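Long-range contacts in fatty acyl CoA synthetase FADD13 (FATTY-ACYL-CoA SYNTHETASE) (Mycobacterium tuberculosis, PDB 3R44), which belongs to the acyl-CoA synthetases of the ANL superfamily, built from a large N-terminal and a small C-terminal domain: residues 346-351 with 363-368; 437-442 with 458-463. All coordinates share one frame; numbering follows the deposited sequence.

Interaction 1 of 2, residues 346-351 with 363-368; sequences TDVAVR and GEVVIK
Arg351 and Glu364 run side by side and point the same way from the hydrogen-bonded pair at one end of this antiparallel strand contact. Both chains are extended, each with CG anti to the backbone N (chi1 close to 180° in both), which brings Arg351 CD to 4.1 Å from Glu364 OE1, while the guanidinium and carboxylate planes stand almost perpendicular, 85° apart. Their charged ends do not touch directly. A water bridges them instead, lying in plane at the guanidinium edge, where it accepts from Arg351 NH1 at 3.0 Å, and donating to Glu364 OE1 at 2.7 Å. Salt bridges to other strands of the same sheet hold the charged ends, Arg351 NE with Asp388 and Glu364 OE1 with Arg393, and Glu364 OE2 accepts from Gly395 N. The two strands are adjacent in a five-stranded antiparallel sheet of the AMP-binding region, and six backbone hydrogen bonds join them. On the face shared with Arg351, Val366 spreads its two methyls: CG1 lies 3.9 Å from Arg351 CB, and CG2 is 4.0 Å from Ala349 CB, with Trp391 and Ile357 packed over the same face. Val348, Val350, Val365 and Ile367 form the other, aliphatic face. There Val348 CG1 meets Val365 CG1 at 4.0 Å as their side chains cross obliquely; Ile367 packs on Leu372, and Leu406 and Ile408 of strand 406-410 pack against Val365.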
loop_
_atom_site.group_PDB
_atom_site.type_symbol
_atom_site.label_atom_id
_atom_site.label_comp_id
_atom_site.label_asym_id
_atom_site.label_seq_id
_atom_site.Cartn_x
_atom_site.Cartn_y
_atom_site.Cartn_z
ATOM N N THR A 346 8.633 -15.200 -2.674
ATOM C CA THR A 346 7.764 -14.643 -3.727
ATOM C C THR A 346 8.330 -15.005 -5.095
ATOM O O THR A 346 9.545 -14.866 -5.337
ATOM C CB THR A 346 7.568 -13.098 -3.605
ATOM O OG1 THR A 346 6.321 -12.704 -4.211
ATOM C CG2 THR A 346 8.680 -12.336 -4.287
ATOM N N ASP A 347 7.465 -15.494 -5.999
ATOM C CA ASP A 347 7.882 -15.618 -7.377
ATOM C C ASP A 347 7.144 -14.559 -8.192
ATOM O O ASP A 347 5.954 -14.315 -7.993
ATOM C CB ASP A 347 7.598 -17.001 -7.982
ATOM C CG ASP A 347 8.323 -18.160 -7.253
ATOM O OD1 ASP A 347 9.310 -17.920 -6.541
ATOM O OD2 ASP A 347 7.920 -19.339 -7.400
ATOM N N VAL A 348 7.827 -13.914 -9.114
ATOM C CA VAL A 348 7.206 -12.815 -9.886
ATOM C C VAL A 348 7.530 -13.066 -11.322
ATOM O O VAL A 348 8.661 -13.430 -11.612
ATOM C CB VAL A 348 7.782 -11.431 -9.476
ATOM C CG1 VAL A 348 7.201 -10.307 -10.388
ATOM C CG2 VAL A 348 7.612 -11.178 -7.937
ATOM N N ALA A 349 6.571 -12.948 -12.238
ATOM C CA ALA A 349 6.840 -13.235 -13.631
ATOM C C ALA A 349 5.933 -12.323 -14.451
ATOM O O ALA A 349 5.221 -11.479 -13.863
ATOM C CB ALA A 349 6.579 -14.765 -13.976
ATOM N N VAL A 350 5.968 -12.480 -15.766
ATOM C CA VAL A 350 5.055 -11.764 -16.671
ATOM C C VAL A 350 4.275 -12.718 -17.550
ATOM O O VAL A 350 4.855 -13.642 -18.126
ATOM C CB VAL A 350 5.809 -10.696 -17.516
ATOM C CG1 VAL A 350 6.204 -9.493 -16.644
ATOM C CG2 VAL A 350 6.969 -11.322 -18.208
ATOM N N ARG A 351 2.962 -12.468 -17.710
ATOM C CA ARG A 351 2.105 -13.313 -18.498
ATOM C C ARG A 351 1.865 -12.614 -19.814
ATOM O O ARG A 351 1.292 -11.538 -19.837
ATOM C CB ARG A 351 0.781 -13.507 -17.763
ATOM C CG ARG A 351 -0.251 -14.342 -18.441
ATOM C CD ARG A 351 -1.458 -14.425 -17.547
ATOM N NE ARG A 351 -2.425 -15.393 -18.046
ATOM C CZ ARG A 351 -3.277 -15.193 -19.033
ATOM N NH1 ARG A 351 -3.315 -14.045 -19.711
ATOM N NH2 ARG A 351 -4.097 -16.200 -19.366
ATOM N N GLY A 363 4.942 -8.228 -20.219
ATOM C CA GLY A 363 3.576 -8.746 -20.094
ATOM C C GLY A 363 2.900 -8.311 -18.818
ATOM O O GLY A 363 3.330 -7.361 -18.151
ATOM N N GLU A 364 1.830 -8.996 -18.466
ATOM C CA GLU A 364 1.107 -8.649 -17.246
ATOM C C GLU A 364 1.890 -9.193 -16.040
ATOM O O GLU A 364 2.245 -10.362 -16.049
ATOM C CB GLU A 364 -0.314 -9.228 -17.285
ATOM C CG GLU A 364 -1.097 -8.861 -16.041
ATOM C CD GLU A 364 -2.447 -9.602 -15.951
ATOM O OE1 GLU A 364 -2.676 -10.560 -16.761
ATOM O OE2 GLU A 364 -3.267 -9.234 -15.068
ATOM N N VAL A 365 2.139 -8.367 -15.017
ATOM C CA VAL A 365 2.858 -8.817 -13.853
ATOM C C VAL A 365 2.019 -9.866 -13.120
ATOM O O VAL A 365 0.788 -9.664 -12.859
ATOM C CB VAL A 365 3.256 -7.686 -12.945
ATOM C CG1 VAL A 365 4.023 -8.260 -11.700
ATOM C CG2 VAL A 365 4.176 -6.628 -13.734
ATOM N N VAL A 366 2.637 -11.025 -12.861
ATOM C CA VAL A 366 1.923 -12.068 -12.103
ATOM C C VAL A 366 2.771 -12.488 -10.894
ATOM O O VAL A 366 4.013 -12.428 -10.945
ATOM C CB VAL A 366 1.508 -13.265 -12.942
ATOM C CG1 VAL A 366 0.403 -12.905 -13.924
ATOM C CG2 VAL A 366 2.676 -13.909 -13.649
ATOM N N ILE A 367 2.108 -12.890 -9.811
ATOM C CA ILE A 367 2.811 -13.232 -8.567
ATOM C C ILE A 367 2.359 -14.605 -8.101
ATOM O O ILE A 367 1.127 -14.886 -8.113
ATOM C CB ILE A 367 2.492 -12.171 -7.474
ATOM C CG1 ILE A 367 2.892 -10.745 -7.948
ATOM C CG2 ILE A 367 3.147 -12.549 -6.121
ATOM C CD1 ILE A 367 2.514 -9.546 -6.973
ATOM N N LYS A 368 3.272 -15.440 -7.619
ATOM C CA LYS A 368 2.927 -16.757 -7.000
ATOM C C LYS A 368 3.640 -16.780 -5.652
ATOM O O LYS A 368 4.840 -16.581 -5.591
ATOM C CB LYS A 368 3.359 -17.945 -7.860
ATOM C CG LYS A 368 3.046 -19.301 -7.230
ATOM C CD LYS A 368 3.301 -20.448 -8.241
ATOM C CE LYS A 368 2.033 -20.759 -8.995
ATOM N NZ LYS A 368 2.162 -22.006 -9.819
HETATM O O HOH W 1 -1.865 -11.461 -19.186
#

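Interaction 2 of 2, residues 437-442 with 458-463; sequences GVSEVA and IVVADQ
Ser439 and Glu440 both face Val460, the classic beta bulge of this antiparallel hairpin, and Val460 is the side chain that meets both. Its CB lies 3.9 Å from Ser439 OG. From there Val460 CG1, anti to the backbone N (chi1 -180°), lies 3.5 Å from Ser439 OG and 4.0 Å from Glu440 OE2. CG2, the second branch, also lies near Glu440 OE2, since the glutamate runs alongside the valine and points the same way. The carboxylate is held beyond the pair by Arg496, which forms a salt bridge with Glu440 OE1, and Ile494 touches both side chains.

The carbonyl of Val460 takes three donors. Ser439 N (2.8 Å to Val460 O) and Glu440 N (3.2 Å to Val460 O) both lie slightly tilted from the carbonyl plane, whereas Ser439 OG stands well above it, 74° out. Ser439 chi1 of 53° sets OG between its own N and carbonyl carbon, curling the hydroxyl back to that oxygen. Beyond the bulge the pairing is regular, with reciprocal bonds between Ala442 and Ile458.

On the opposite face the contact is apolar. Val438 meets Val459 at about a right angle, CG2 to CG1, and Val459 CG2 packs 3.9 Å from Val441 CG2. Helix 425-432 packs on this face, its Ile432 touching both Val441 and Val459. Strand 487-490 extends the sheet of the C-terminal domain beside 454-461, and its Phe490 lies against Val459 and Ala461.

With three donors gathered on one oxygen, the extra residue of the bulge costs the sheet no backbone bond at Val460, and the hydroxyl, placed above the plane, may add a little to the polarisation of that carbonyl.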
loop_
_atom_site.group_PDB
_atom_site.type_symbol
_atom_site.label_atom_id
_atom_site.label_comp_id
_atom_site.label_asym_id
_atom_site.label_seq_id
_atom_site.Cartn_x
_atom_site.Cartn_y
_atom_site.Cartn_z
ATOM N N GLY A 437 10.423 15.581 -32.709
ATOM C CA GLY A 437 9.784 16.797 -32.278
ATOM C C GLY A 437 8.840 16.682 -31.094
ATOM O O GLY A 437 8.423 17.689 -30.541
ATOM N N VAL A 438 8.466 15.466 -30.719
ATOM C CA VAL A 438 7.727 15.232 -29.486
ATOM C C VAL A 438 8.659 15.175 -28.271
ATOM O O VAL A 438 9.562 14.349 -28.240
ATOM C CB VAL A 438 6.958 13.900 -29.547
ATOM C CG1 VAL A 438 6.412 13.575 -28.153
ATOM C CG2 VAL A 438 5.816 13.984 -30.613
ATOM N N SER A 439 8.421 15.990 -27.244
ATOM C CA SER A 439 9.280 15.929 -26.059
ATOM C C SER A 439 8.685 15.123 -24.925
ATOM O O SER A 439 9.428 14.539 -24.163
ATOM C CB SER A 439 9.674 17.315 -25.529
ATOM O OG SER A 439 8.601 18.164 -25.292
ATOM N N GLU A 440 7.367 15.154 -24.778
ATOM C CA GLU A 440 6.705 14.420 -23.720
ATOM C C GLU A 440 5.334 13.972 -24.211
ATOM O O GLU A 440 4.713 14.631 -25.060
ATOM C CB GLU A 440 6.486 15.264 -22.441
ATOM C CG GLU A 440 7.698 15.885 -21.724
ATOM C CD GLU A 440 7.250 17.041 -20.822
ATOM O OE1 GLU A 440 6.637 16.786 -19.765
ATOM O OE2 GLU A 440 7.490 18.201 -21.187
ATOM N N VAL A 441 4.860 12.864 -23.650
ATOM C CA VAL A 441 3.496 12.351 -23.953
ATOM C C VAL A 441 2.906 11.645 -22.750
ATOM O O VAL A 441 3.605 10.912 -22.036
ATOM C CB VAL A 441 3.465 11.408 -25.205
ATOM C CG1 VAL A 441 4.348 10.229 -25.016
ATOM C CG2 VAL A 441 2.026 10.944 -25.515
ATOM N N ALA A 442 1.638 11.889 -22.487
ATOM C CA ALA A 442 0.898 11.131 -21.479
ATOM C C ALA A 442 -0.396 10.774 -22.108
ATOM O O ALA A 442 -1.035 11.645 -22.692
ATOM C CB ALA A 442 0.633 11.987 -20.278
ATOM N N ILE A 458 -1.938 13.263 -24.741
ATOM C CA ILE A 458 -1.587 14.639 -24.413
ATOM C C ILE A 458 -0.085 14.804 -24.714
ATOM O O ILE A 458 0.782 14.119 -24.131
ATOM C CB ILE A 458 -1.952 14.989 -22.971
ATOM C CG1 ILE A 458 -3.473 14.769 -22.737
ATOM C CG2 ILE A 458 -1.672 16.449 -22.777
ATOM C CD1 ILE A 458 -3.811 13.513 -22.253
ATOM N N VAL A 459 0.221 15.661 -25.660
ATOM C CA VAL A 459 1.544 15.662 -26.257
ATOM C C VAL A 459 2.142 17.034 -26.091
ATOM O O VAL A 459 1.482 18.033 -26.409
ATOM C CB VAL A 459 1.473 15.304 -27.752
ATOM C CG1 VAL A 459 2.860 15.473 -28.343
ATOM C CG2 VAL A 459 0.931 13.828 -27.931
ATOM N N VAL A 460 3.377 17.103 -25.623
ATOM C CA VAL A 460 4.159 18.327 -25.655
ATOM C C VAL A 460 5.142 18.176 -26.797
ATOM O O VAL A 460 5.942 17.212 -26.843
ATOM C CB VAL A 460 4.891 18.578 -24.292
ATOM C CG1 VAL A 460 5.717 19.867 -24.319
ATOM C CG2 VAL A 460 3.920 18.519 -23.131
ATOM N N ALA A 461 5.058 19.074 -27.779
ATOM C CA ALA A 461 5.864 18.944 -28.992
ATOM C C ALA A 461 6.127 20.289 -29.617
ATOM O O ALA A 461 5.457 21.294 -29.280
ATOM C CB ALA A 461 5.175 18.060 -30.013
ATOM N N ASP A 462 7.102 20.278 -30.528
ATOM C CA ASP A 462 7.309 21.372 -31.468
ATOM C C ASP A 462 6.213 21.346 -32.507
ATOM O O ASP A 462 6.305 20.636 -33.486
ATOM C CB ASP A 462 8.670 21.235 -32.139
ATOM C CG ASP A 462 8.963 22.356 -33.106
ATOM O OD1 ASP A 462 8.078 23.235 -33.353
ATOM O OD2 ASP A 462 10.122 22.367 -33.578
ATOM N N GLN A 463 5.156 22.118 -32.278
ATOM C CA GLN A 463 4.013 22.103 -33.192
ATOM C C GLN A 463 4.290 22.640 -34.571
ATOM O O GLN A 463 3.468 22.443 -35.469
ATOM C CB GLN A 463 2.817 22.817 -32.578
ATOM C CG GLN A 463 2.329 22.067 -31.347
ATOM C CD GLN A 463 1.084 22.689 -30.670
ATOM O OE1 GLN A 463 1.116 23.037 -29.499
ATOM N NE2 GLN A 463 0.022 22.832 -31.413
#

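Followed from the N terminus, the chain first closes interaction 1, where 363-368 returns beside 346-351 after an 11-residue connection that includes the short strand 357-358. It then runs through strand 391-394, the other neighbour of 364-369, and enters the C-terminal family region. Helix 425-432 leads into 437-442, and interaction 2 closes when 458-463 comes back along it as the second arm of a hairpin. The two closures follow one another in series, neither nested nor crossing. Each stays within its own sheet and family region. The centres of interactions 1 and 2 are about 32 Å apart. The nearest atoms of interaction 1 and interaction 2 are about 19 Å apart, without touching.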